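Local coordinates for protein alternansucrase (Leuconostoc mesenteroides, PDB 6HVG) that is a large multidomain enzyme of glycoside hydrolase family 70 that binds a calcium ion and also carries choline-binding-type cell wall repeats, at residues A[1321-1326]-A[1362-1367]; A[857-862]-A[886-891]; A[749-754]-A[821-826]; A[594-599]-A[1113-1118]. All blocks are in the same frame, centred on the assembly; numbering follows the deposited sequence.

Interaction 1. Residues A[1321-1326]-A[1362-1367]; sequences GNWYYF and GVELRK
The backbones of W1323 and E1364 pass each other with their CA atoms 5.4 Å apart, and the N of E1364 donates to the O of W1323 across 2.9 Å. Water extends this single direct bond in both directions. One molecule accepts from the N of W1323 and donates to the O of E1364, while another joins the N of Y1325 to the O of G1362, so that strand 1323-1326 meets segment 1362-1367 partly through water.

Among the side chains, W1323 and R1366 form a cation-pi stack. The guanidinium lies flat over one face of the indole, its plane turned only 20° from the ring, with CZ of R1366 3.8 Å from the centroid of the five-membered ring. A bend in the arginine chain at chi3 (128°) lays the group down in this way. E1364 then fixes its rotation: NE of R1366 donates in the guanidinium plane to OE2 of E1364, a salt bridge of 3.2 Å with a nearly straight N-H. The carboxylate also leans on the indole's root, CD of E1364 lying 3.8 Å from CB of W1323. Further along, the ring of Y1324 packs against the backbone of G1362, and its CE2 meets CG2 of V1363 at 4.2 Å; its hydroxyl is bonded to D1318.

Strand 1323-1326 pairs with strand 1314-1317. An aromatic-rich hairpin resting on the chain that leads into a later strand, 1368-1371, is consistent with the serial repeats of the choline-binding, cell wall-binding clan.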
# COMPACT_ATOMS: atom_id res chain seq x y z
N GLY A 1321 -9.19 -31.06 19.84
CA GLY A 1321 -8.30 -30.51 18.82
C GLY A 1321 -7.84 -31.47 17.76
O GLY A 1321 -7.11 -31.07 16.87
N ASN A 1322 -8.31 -32.72 17.80
CA ASN A 1322 -7.99 -33.68 16.76
C ASN A 1322 -8.87 -33.52 15.54
O ASN A 1322 -10.04 -33.17 15.66
CB ASN A 1322 -8.10 -35.11 17.30
CG ASN A 1322 -7.27 -35.34 18.54
OD1 ASN A 1322 -6.04 -35.32 18.49
ND2 ASN A 1322 -7.93 -35.56 19.66
N TRP A 1323 -8.30 -33.79 14.36
CA TRP A 1323 -9.02 -33.67 13.10
C TRP A 1323 -9.28 -35.02 12.50
O TRP A 1323 -8.45 -35.93 12.60
CB TRP A 1323 -8.24 -32.81 12.11
CG TRP A 1323 -8.37 -31.35 12.38
CD1 TRP A 1323 -7.61 -30.60 13.24
CD2 TRP A 1323 -9.33 -30.46 11.81
NE1 TRP A 1323 -8.03 -29.30 13.21
CE2 TRP A 1323 -9.08 -29.18 12.34
CE3 TRP A 1323 -10.36 -30.61 10.87
CZ2 TRP A 1323 -9.84 -28.06 12.01
CZ3 TRP A 1323 -11.11 -29.48 10.52
CH2 TRP A 1323 -10.85 -28.23 11.09
N TYR A 1324 -10.43 -35.14 11.84
CA TYR A 1324 -10.87 -36.37 11.17
C TYR A 1324 -11.42 -36.06 9.78
O TYR A 1324 -11.90 -34.96 9.53
CB TYR A 1324 -11.97 -37.03 12.00
CG TYR A 1324 -11.58 -37.24 13.44
CD1 TYR A 1324 -11.79 -36.25 14.38
CD2 TYR A 1324 -10.98 -38.42 13.85
CE1 TYR A 1324 -11.42 -36.42 15.69
CE2 TYR A 1324 -10.62 -38.61 15.16
CZ TYR A 1324 -10.84 -37.61 16.07
OH TYR A 1324 -10.46 -37.81 17.38
N TYR A 1325 -11.36 -37.05 8.89
CA TYR A 1325 -12.05 -36.95 7.61
C TYR A 1325 -13.13 -38.04 7.49
O TYR A 1325 -12.87 -39.22 7.72
CB TYR A 1325 -11.06 -37.08 6.45
CG TYR A 1325 -11.75 -37.07 5.14
CD1 TYR A 1325 -12.40 -35.93 4.69
CD2 TYR A 1325 -11.82 -38.20 4.35
CE1 TYR A 1325 -13.09 -35.92 3.49
CE2 TYR A 1325 -12.51 -38.19 3.16
CZ TYR A 1325 -13.14 -37.06 2.75
OH TYR A 1325 -13.80 -37.04 1.55
N PHE A 1326 -14.33 -37.63 7.13
CA PHE A 1326 -15.44 -38.53 6.91
C PHE A 1326 -15.72 -38.64 5.42
O PHE A 1326 -15.96 -37.62 4.76
CB PHE A 1326 -16.70 -38.04 7.67
CG PHE A 1326 -16.59 -38.19 9.15
CD1 PHE A 1326 -15.84 -37.31 9.88
CD2 PHE A 1326 -17.20 -39.23 9.81
CE1 PHE A 1326 -15.71 -37.45 11.24
CE2 PHE A 1326 -17.08 -39.38 11.17
CZ PHE A 1326 -16.33 -38.49 11.89
N GLY A 1362 -8.21 -42.71 13.60
CA GLY A 1362 -8.76 -41.72 12.64
C GLY A 1362 -8.23 -40.32 12.79
O GLY A 1362 -8.60 -39.43 12.03
N VAL A 1363 -7.33 -40.12 13.76
CA VAL A 1363 -6.71 -38.83 14.00
C VAL A 1363 -5.78 -38.52 12.83
O VAL A 1363 -4.99 -39.35 12.37
CB VAL A 1363 -5.86 -38.86 15.29
CG1 VAL A 1363 -5.11 -37.56 15.48
CG2 VAL A 1363 -6.72 -39.12 16.51
N GLU A 1364 -5.87 -37.29 12.35
CA GLU A 1364 -5.02 -36.81 11.26
C GLU A 1364 -3.68 -36.34 11.84
O GLU A 1364 -3.64 -35.64 12.86
CB GLU A 1364 -5.79 -35.74 10.46
CG GLU A 1364 -5.06 -34.55 9.90
CD GLU A 1364 -6.00 -33.61 9.14
OE1 GLU A 1364 -7.04 -34.08 8.62
OE2 GLU A 1364 -5.71 -32.40 9.04
N LEU A 1365 -2.58 -36.80 11.23
CA LEU A 1365 -1.23 -36.36 11.63
C LEU A 1365 -0.97 -34.99 11.05
O LEU A 1365 -1.30 -34.73 9.89
CB LEU A 1365 -0.17 -37.35 11.13
CG LEU A 1365 1.30 -37.09 11.49
CD1 LEU A 1365 1.55 -37.25 12.98
CD2 LEU A 1365 2.20 -38.04 10.73
N ARG A 1366 -0.42 -34.10 11.88
CA ARG A 1366 -0.20 -32.70 11.51
C ARG A 1366 1.14 -32.20 12.02
O ARG A 1366 1.46 -32.38 13.20
CB ARG A 1366 -1.28 -31.84 12.15
CG ARG A 1366 -2.69 -32.13 11.70
CD ARG A 1366 -3.69 -31.25 12.46
NE ARG A 1366 -4.53 -30.59 11.45
CZ ARG A 1366 -4.98 -29.34 11.51
NH1 ARG A 1366 -4.68 -28.56 12.56
NH2 ARG A 1366 -5.73 -28.87 10.51
N LYS A 1367 1.92 -31.59 11.13
CA LYS A 1367 3.19 -30.95 11.51
C LYS A 1367 4.16 -32.03 12.00
O LYS A 1367 4.80 -31.89 13.03
CB LYS A 1367 2.95 -29.85 12.56
CG LYS A 1367 3.97 -28.72 12.53
CD LYS A 1367 3.81 -27.72 13.68
CE LYS A 1367 4.87 -26.62 13.59
NZ LYS A 1367 4.68 -25.78 12.36
O HOH W 1 -5.30 -33.82 14.50
O HOH W 2 -10.30 -39.55 10.15

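Interaction 2. Residues A[857-862]-A[886-891]; sequences YVSGGQ and FGKGIM
The N of G861 donates to the O of I890 over 2.8 Å, with an N-H···O angle of 170°, the straightest bond between these two loops. It illustrates how glycines let two loops meet backbone to backbone: with no side chain in the way, the CA of G861 comes within 3.9 Å of the CA of M891. A second bond runs the other way, from the N of G887 to the O of S859 at 3.1 Å, reaching that oxygen from above its carbonyl plane. A weak third, from the N of F886 to the O of G861, joins them.

Side chains fill in around this backbone core. The hydroxyl of S859, held opposite the backbone N (chi1 -167°), lies beside the lysine, its OG 3.8 Å from CG of K888. The polar end of that lysine is used elsewhere, NZ bonding to the O of R1019. CD2 of F886 approaches the O of G861 at 3.5 Å, and SD of M891 comes to 3.8 Å from the N of G861. At the edge of the phenylalanine ring a water donates to the O of both Q862 and M891, tying the far ends of the loops together.

The segment 857-862 links helix 844-857 to strand 862-866, while 886-891 follows strand 881-885, the antiparallel partner of 862-866; R885, the last residue of that strand, bonds through NE to the O of G860.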
# COMPACT_ATOMS: atom_id res chain seq x y z
N TYR A 857 8.53 33.78 -24.91
CA TYR A 857 9.76 33.36 -25.56
C TYR A 857 9.83 31.91 -26.05
O TYR A 857 10.61 31.60 -26.95
CB TYR A 857 10.95 33.60 -24.64
CG TYR A 857 11.02 34.97 -24.01
CD1 TYR A 857 11.61 36.03 -24.69
CD2 TYR A 857 10.52 35.20 -22.75
CE1 TYR A 857 11.71 37.28 -24.10
CE2 TYR A 857 10.60 36.44 -22.17
CZ TYR A 857 11.21 37.49 -22.84
OH TYR A 857 11.26 38.73 -22.28
N VAL A 858 9.04 31.00 -25.48
CA VAL A 858 9.24 29.58 -25.73
C VAL A 858 8.61 29.11 -27.03
O VAL A 858 7.41 28.89 -27.12
CB VAL A 858 8.78 28.74 -24.54
CG1 VAL A 858 8.86 27.26 -24.85
CG2 VAL A 858 9.64 29.07 -23.33
N SER A 859 9.44 28.98 -28.06
CA SER A 859 9.04 28.36 -29.33
C SER A 859 10.26 27.91 -30.11
O SER A 859 11.39 28.21 -29.71
CB SER A 859 8.20 29.31 -30.18
OG SER A 859 7.58 28.59 -31.26
N GLY A 860 10.03 27.22 -31.22
CA GLY A 860 11.09 26.75 -32.08
C GLY A 860 11.74 25.48 -31.59
O GLY A 860 11.32 24.87 -30.61
N GLY A 861 12.81 25.10 -32.27
CA GLY A 861 13.51 23.88 -31.97
C GLY A 861 14.18 23.90 -30.62
O GLY A 861 14.24 24.94 -29.95
N GLN A 862 14.70 22.75 -30.21
CA GLN A 862 15.40 22.63 -28.93
C GLN A 862 16.74 21.96 -29.09
O GLN A 862 16.93 21.16 -30.01
CB GLN A 862 14.55 21.85 -27.93
CG GLN A 862 15.18 21.67 -26.57
CD GLN A 862 14.21 21.15 -25.53
OE1 GLN A 862 13.13 20.69 -25.86
NE2 GLN A 862 14.58 21.32 -24.26
N PHE A 886 15.08 28.21 -29.72
CA PHE A 886 15.54 29.22 -30.69
C PHE A 886 14.59 30.37 -31.10
O PHE A 886 15.08 31.45 -31.43
CB PHE A 886 16.00 28.51 -31.96
CG PHE A 886 17.06 27.48 -31.73
CD1 PHE A 886 18.31 27.85 -31.25
CD2 PHE A 886 16.80 26.14 -31.96
CE1 PHE A 886 19.30 26.90 -31.04
CE2 PHE A 886 17.78 25.19 -31.75
CZ PHE A 886 19.04 25.57 -31.29
N GLY A 887 13.28 30.16 -31.15
CA GLY A 887 12.33 31.17 -31.64
C GLY A 887 11.34 30.51 -32.57
O GLY A 887 11.46 29.34 -32.78
N LYS A 888 10.41 31.25 -33.16
CA LYS A 888 9.24 30.62 -33.77
C LYS A 888 9.50 29.67 -34.93
O LYS A 888 9.03 28.51 -34.91
CB LYS A 888 8.18 31.60 -34.20
CG LYS A 888 6.80 30.96 -34.18
CD LYS A 888 5.72 31.88 -34.73
CE LYS A 888 4.32 31.52 -34.24
NZ LYS A 888 4.04 31.99 -32.85
N GLY A 889 10.22 30.10 -35.94
CA GLY A 889 10.46 29.17 -37.05
C GLY A 889 11.87 28.61 -37.09
O GLY A 889 12.30 28.06 -38.11
N ILE A 890 12.63 28.79 -36.01
CA ILE A 890 14.04 28.38 -35.96
C ILE A 890 14.16 27.02 -35.29
O ILE A 890 13.87 26.87 -34.12
CB ILE A 890 14.91 29.38 -35.16
CG1 ILE A 890 14.67 30.84 -35.62
CG2 ILE A 890 16.38 29.06 -35.31
CD1 ILE A 890 14.96 31.10 -37.09
N MET A 891 14.61 26.04 -36.05
CA MET A 891 14.58 24.66 -35.62
C MET A 891 15.94 24.08 -35.24
O MET A 891 15.97 23.03 -34.61
CB MET A 891 13.93 23.79 -36.71
CG MET A 891 12.61 24.36 -37.22
SD MET A 891 11.49 24.74 -35.84
CE MET A 891 9.94 24.87 -36.73
O HOH W 3 17.75 21.67 -32.64

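Interaction 3. Residues A[749-754]-A[821-826]; sequences VRAHDY and VPRVYY
Y825, its CG swung opposite the backbone N (chi1 176°), sends its ring from strand 821-825 into the bend at R750 and A751, while R750 folds back at chi3 (-63°) to meet it. The setting is the parallel beta-barrel of a TIM-barrel-like enzyme, where 821-825 lies next to strand 745-747 and the chain leaving that neighbour forms a type I turn from A751 to Y754.

The tyrosine ring meets that loop twice, by an edge and by a face. Its CD2/CE2 edge meets one face of the R750 guanidinium, CE2 of Y825 lying 3.7 Å from CZ of R750, with the two planes at 84°. Over a face of the ring sits the carbonyl group of A751, its O being 3.6 Å from CZ of Y825. One carboxylate oxygen serves both residues: OE2 of E832 takes the hydroxyl of Y825 and a salt bridge from NH1 of R750, whose NH2 pairs with D828. The arginine plate is thus held on several sides.

Between the two segments the polar links run through water. One molecule accepts from NE of R823 and donates to the O of R750, both at 2.7 Å; another donates to the O of H752 and to OH of Y825. NH1 of R823 forms a salt bridge with E1083, and NH2 of R823 rests 3.6 Å from CB of A751. In the plane of that guanidinium, a further water accepts from NH2 of R823 and donates to OD1 of D753, 3.2 Å from each.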
# COMPACT_ATOMS: atom_id res chain seq x y z
N VAL A 749 6.35 17.62 -12.63
CA VAL A 749 7.36 17.42 -11.59
C VAL A 749 6.73 16.77 -10.37
O VAL A 749 7.29 15.85 -9.80
CB VAL A 749 8.01 18.74 -11.19
CG1 VAL A 749 9.06 18.52 -10.11
CG2 VAL A 749 8.64 19.41 -12.41
N ARG A 750 5.55 17.26 -9.99
CA ARG A 750 4.80 16.67 -8.87
C ARG A 750 3.34 16.63 -9.21
O ARG A 750 2.89 17.28 -10.15
CB ARG A 750 5.00 17.48 -7.56
CG ARG A 750 6.42 17.47 -7.06
CD ARG A 750 6.50 17.60 -5.55
NE ARG A 750 5.96 18.87 -5.09
CZ ARG A 750 5.02 19.02 -4.17
NH1 ARG A 750 4.46 17.99 -3.56
NH2 ARG A 750 4.62 20.24 -3.86
N ALA A 751 2.58 15.86 -8.44
CA ALA A 751 1.15 15.75 -8.63
C ALA A 751 0.43 15.61 -7.30
O ALA A 751 1.06 15.41 -6.27
CB ALA A 751 0.85 14.57 -9.54
N HIS A 752 -0.89 15.68 -7.33
CA HIS A 752 -1.71 15.53 -6.13
C HIS A 752 -1.42 14.17 -5.50
O HIS A 752 -1.55 14.00 -4.29
CB HIS A 752 -3.21 15.68 -6.46
CG HIS A 752 -3.82 14.47 -7.14
ND1 HIS A 752 -3.80 14.29 -8.50
CD2 HIS A 752 -4.45 13.38 -6.63
CE1 HIS A 752 -4.40 13.15 -8.81
NE2 HIS A 752 -4.80 12.57 -7.69
N ASP A 753 -1.02 13.22 -6.35
CA ASP A 753 -0.71 11.86 -5.96
C ASP A 753 0.74 11.47 -6.27
O ASP A 753 1.06 10.28 -6.33
CB ASP A 753 -1.67 10.87 -6.65
CG ASP A 753 -1.56 10.90 -8.18
OD1 ASP A 753 -0.83 11.74 -8.75
OD2 ASP A 753 -2.20 10.05 -8.83
N TYR A 754 1.62 12.44 -6.45
CA TYR A 754 3.02 12.13 -6.66
C TYR A 754 3.88 13.12 -5.89
O TYR A 754 3.74 14.30 -6.08
CB TYR A 754 3.38 12.09 -8.14
CG TYR A 754 4.80 11.67 -8.40
CD1 TYR A 754 5.15 10.34 -8.53
CD2 TYR A 754 5.81 12.61 -8.48
CE1 TYR A 754 6.47 9.96 -8.75
CE2 TYR A 754 7.12 12.24 -8.69
CZ TYR A 754 7.45 10.92 -8.83
OH TYR A 754 8.77 10.62 -9.04
N VAL A 821 2.96 18.82 -23.25
CA VAL A 821 2.09 19.73 -22.55
C VAL A 821 2.45 19.69 -21.07
O VAL A 821 2.15 18.73 -20.39
CB VAL A 821 0.62 19.34 -22.68
CG1 VAL A 821 -0.24 20.29 -21.84
CG2 VAL A 821 0.16 19.32 -24.14
N PRO A 822 3.15 20.72 -20.57
CA PRO A 822 3.51 20.65 -19.15
C PRO A 822 2.30 20.78 -18.22
O PRO A 822 1.33 21.42 -18.59
CB PRO A 822 4.46 21.82 -18.97
CG PRO A 822 4.10 22.76 -20.05
CD PRO A 822 3.70 21.91 -21.22
N ARG A 823 2.37 20.15 -17.06
CA ARG A 823 1.37 20.33 -16.03
C ARG A 823 1.98 20.87 -14.75
O ARG A 823 3.04 20.41 -14.30
CB ARG A 823 0.64 19.03 -15.72
CG ARG A 823 -0.57 19.27 -14.83
CD ARG A 823 -1.40 18.02 -14.65
NE ARG A 823 -0.67 17.02 -13.89
CZ ARG A 823 -1.16 15.84 -13.54
NH1 ARG A 823 -2.40 15.51 -13.87
NH2 ARG A 823 -0.38 15.00 -12.86
N VAL A 824 1.31 21.87 -14.18
CA VAL A 824 1.76 22.54 -12.98
C VAL A 824 0.88 22.17 -11.78
O VAL A 824 -0.37 22.21 -11.86
CB VAL A 824 1.73 24.06 -13.17
CG1 VAL A 824 2.21 24.75 -11.90
CG2 VAL A 824 2.59 24.48 -14.35
N TYR A 825 1.53 21.83 -10.68
CA TYR A 825 0.84 21.34 -9.49
C TYR A 825 0.54 22.49 -8.54
O TYR A 825 1.45 23.18 -8.09
CB TYR A 825 1.71 20.24 -8.80
CG TYR A 825 1.15 19.70 -7.49
CD1 TYR A 825 -0.18 19.36 -7.36
CD2 TYR A 825 1.97 19.54 -6.37
CE1 TYR A 825 -0.68 18.87 -6.16
CE2 TYR A 825 1.47 19.04 -5.17
CZ TYR A 825 0.15 18.71 -5.07
OH TYR A 825 -0.35 18.24 -3.89
N TYR A 826 -0.73 22.65 -8.22
CA TYR A 826 -1.19 23.60 -7.20
C TYR A 826 -0.27 23.71 -6.01
O TYR A 826 0.03 24.79 -5.55
CB TYR A 826 -2.59 23.17 -6.72
CG TYR A 826 -3.06 23.85 -5.46
CD1 TYR A 826 -3.73 25.08 -5.50
CD2 TYR A 826 -2.84 23.29 -4.23
CE1 TYR A 826 -4.20 25.68 -4.35
CE2 TYR A 826 -3.29 23.88 -3.07
CZ TYR A 826 -3.97 25.08 -3.14
OH TYR A 826 -4.41 25.66 -1.97
O HOH W 4 4.51 19.68 -11.98
O HOH W 5 1.13 17.92 -12.07
O HOH W 6 -1.97 16.28 -2.98
O HOH W 7 -0.98 11.95 -11.94

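Interaction 4. Residues A[594-599]-A[1113-1118]; sequences LNWLHY and TDRYDL
W596 overlaps R1115 along much of its indole: the arginine's CB sits over the five-membered ring in a CH-pi contact, 4.0 Å from its centroid, and the guanidinium lies flat over the six-membered ring. There the planes differ by 25°, and CZ of R1115 stands off-centre, 4.2 Å from the ring centroid. The bend at chi3 (-56°) turns the guanidinium back over the indole on which CB already rests. Its ends are held by the same helix, NH2 by a salt bridge to E592 and NH1 by Q593. The indole returns a bond, NE1 of W596 donating to the O of R1115 at 3.0 Å from well above the carbonyl plane.

Y1116 enters between the helix residues W596 and Y599. Each aromatic pair is edge-to-face, but Y1116 plays opposite roles: it offers a face to the edge of W596 and an edge to the face of Y599. In the second pair the centroids are 4.7 Å apart, and OH of Y599 makes a weak hydrogen bond to the O of Y1116 (2.7 Å). The hydroxyl of Y1116 accepts from ND2 of N595, in the amide plane, across 3.3 Å, and also bonds E592; OD1 of N595 takes the backbone N of F1211. L1118 touches the Y599 ring at its edge, its CD1 3.7 Å from CE2 of Y599. OD1 of D1114 accepts from the N of Y1116, two residues on, forming an Asx turn.

W596, Y599 and Y1116 thus form an aromatic cluster joining helix 587-601 to the long loop region after barrel strand 1081-1083, in a TIM-barrel enzyme of family 70.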
# COMPACT_ATOMS: atom_id res chain seq x y z
N LEU A 594 -20.13 5.45 -20.02
CA LEU A 594 -20.34 6.43 -21.08
C LEU A 594 -21.43 7.43 -20.71
O LEU A 594 -21.32 8.60 -21.03
CB LEU A 594 -20.71 5.72 -22.39
CG LEU A 594 -20.99 6.61 -23.61
CD1 LEU A 594 -19.74 7.41 -23.95
CD2 LEU A 594 -21.46 5.74 -24.77
N ASN A 595 -22.50 6.94 -20.08
CA ASN A 595 -23.58 7.81 -19.60
C ASN A 595 -23.02 8.85 -18.64
O ASN A 595 -23.31 10.04 -18.77
CB ASN A 595 -24.68 6.99 -18.90
CG ASN A 595 -26.01 7.74 -18.80
OD1 ASN A 595 -26.71 7.91 -19.80
ND2 ASN A 595 -26.37 8.19 -17.60
N TRP A 596 -22.20 8.38 -17.69
CA TRP A 596 -21.54 9.25 -16.73
C TRP A 596 -20.65 10.24 -17.41
O TRP A 596 -20.62 11.42 -17.05
CB TRP A 596 -20.73 8.42 -15.75
CG TRP A 596 -20.21 9.15 -14.55
CD1 TRP A 596 -20.79 10.17 -13.89
CD2 TRP A 596 -19.02 8.84 -13.83
NE1 TRP A 596 -20.03 10.54 -12.81
CE2 TRP A 596 -18.93 9.73 -12.76
CE3 TRP A 596 -18.00 7.90 -14.00
CZ2 TRP A 596 -17.88 9.71 -11.85
CZ3 TRP A 596 -16.95 7.89 -13.10
CH2 TRP A 596 -16.91 8.78 -12.03
N LEU A 597 -19.91 9.77 -18.41
CA LEU A 597 -19.01 10.62 -19.19
C LEU A 597 -19.77 11.70 -19.93
O LEU A 597 -19.33 12.83 -19.97
CB LEU A 597 -18.22 9.80 -20.19
CG LEU A 597 -17.28 10.56 -21.11
CD1 LEU A 597 -16.22 11.32 -20.32
CD2 LEU A 597 -16.66 9.58 -22.09
N HIS A 598 -20.90 11.35 -20.51
CA HIS A 598 -21.75 12.33 -21.17
C HIS A 598 -22.20 13.34 -20.16
O HIS A 598 -22.15 14.55 -20.40
CB HIS A 598 -22.95 11.66 -21.82
CG HIS A 598 -23.87 12.61 -22.51
ND1 HIS A 598 -23.71 12.99 -23.82
CD2 HIS A 598 -25.01 13.20 -22.08
CE1 HIS A 598 -24.69 13.79 -24.17
NE2 HIS A 598 -25.50 13.93 -23.13
N TYR A 599 -22.64 12.85 -19.00
CA TYR A 599 -23.15 13.70 -17.93
C TYR A 599 -22.12 14.75 -17.50
O TYR A 599 -22.49 15.90 -17.24
CB TYR A 599 -23.58 12.85 -16.75
CG TYR A 599 -23.94 13.57 -15.48
CD1 TYR A 599 -25.21 14.06 -15.28
CD2 TYR A 599 -23.02 13.72 -14.46
CE1 TYR A 599 -25.56 14.67 -14.09
CE2 TYR A 599 -23.36 14.33 -13.26
CZ TYR A 599 -24.63 14.79 -13.08
OH TYR A 599 -24.99 15.41 -11.90
N THR A 1113 -19.73 7.92 -2.76
CA THR A 1113 -20.89 7.03 -2.75
C THR A 1113 -21.76 7.21 -4.00
O THR A 1113 -22.24 6.23 -4.55
CB THR A 1113 -21.78 7.34 -1.53
OG1 THR A 1113 -21.96 8.76 -1.43
CG2 THR A 1113 -21.12 6.78 -0.25
N ASP A 1114 -21.93 8.45 -4.43
CA ASP A 1114 -22.81 8.81 -5.54
C ASP A 1114 -22.00 9.49 -6.64
O ASP A 1114 -21.44 10.57 -6.45
CB ASP A 1114 -23.89 9.76 -5.03
CG ASP A 1114 -25.05 9.92 -6.00
OD1 ASP A 1114 -24.91 9.58 -7.19
OD2 ASP A 1114 -26.12 10.36 -5.55
N ARG A 1115 -21.92 8.85 -7.80
CA ARG A 1115 -21.07 9.37 -8.88
C ARG A 1115 -21.63 10.64 -9.51
O ARG A 1115 -20.88 11.41 -10.11
CB ARG A 1115 -20.88 8.34 -9.97
CG ARG A 1115 -20.46 6.98 -9.45
CD ARG A 1115 -19.87 6.10 -10.52
NE ARG A 1115 -20.80 5.94 -11.61
CZ ARG A 1115 -20.47 5.42 -12.77
NH1 ARG A 1115 -19.23 4.98 -12.99
NH2 ARG A 1115 -21.38 5.33 -13.72
N TYR A 1116 -22.94 10.87 -9.39
CA TYR A 1116 -23.58 11.98 -10.05
C TYR A 1116 -23.87 13.17 -9.14
O TYR A 1116 -24.30 14.22 -9.63
CB TYR A 1116 -24.88 11.51 -10.68
CG TYR A 1116 -24.69 10.59 -11.85
CD1 TYR A 1116 -24.49 9.23 -11.66
CD2 TYR A 1116 -24.77 11.06 -13.15
CE1 TYR A 1116 -24.34 8.37 -12.73
CE2 TYR A 1116 -24.63 10.21 -14.24
CZ TYR A 1116 -24.41 8.87 -14.01
OH TYR A 1116 -24.26 8.03 -15.09
N ASP A 1117 -23.66 13.02 -7.83
CA ASP A 1117 -23.84 14.13 -6.88
C ASP A 1117 -22.56 14.94 -6.81
O ASP A 1117 -21.58 14.53 -6.18
CB ASP A 1117 -24.19 13.58 -5.50
CG ASP A 1117 -24.59 14.65 -4.52
OD1 ASP A 1117 -24.35 15.83 -4.78
OD2 ASP A 1117 -25.14 14.31 -3.45
N LEU A 1118 -22.57 16.11 -7.45
CA LEU A 1118 -21.41 17.01 -7.47
C LEU A 1118 -21.59 18.25 -6.55
O LEU A 1118 -20.90 19.27 -6.71
CB LEU A 1118 -21.13 17.44 -8.90
CG LEU A 1118 -20.41 16.36 -9.76
CD1 LEU A 1118 -21.36 15.31 -10.29
CD2 LEU A 1118 -19.64 16.98 -10.91

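In the fold
Interactions 2, 3 and 4 all fall within the family 70 region, whereas segment 1321-1326 of interaction 1 lies in a cell wall-binding repeat, the centre of that contact about 80 Å from that of interaction 2. Along the chain, interactions 3 and 2 follow one another inside the large loop that interaction 4 closes, and interaction 1 opens only afterwards. Interaction 3 lies in the eight-stranded parallel barrel, its centre about 25 Å from those of both interaction 2, beside the large antiparallel sheet, and interaction 4, where helix 587-601 meets a barrel loop. No two contacts touch. Together they sample barrel, antiparallel sheet and repeat region, with interaction 4 joining residues more than 500 apart in the chain.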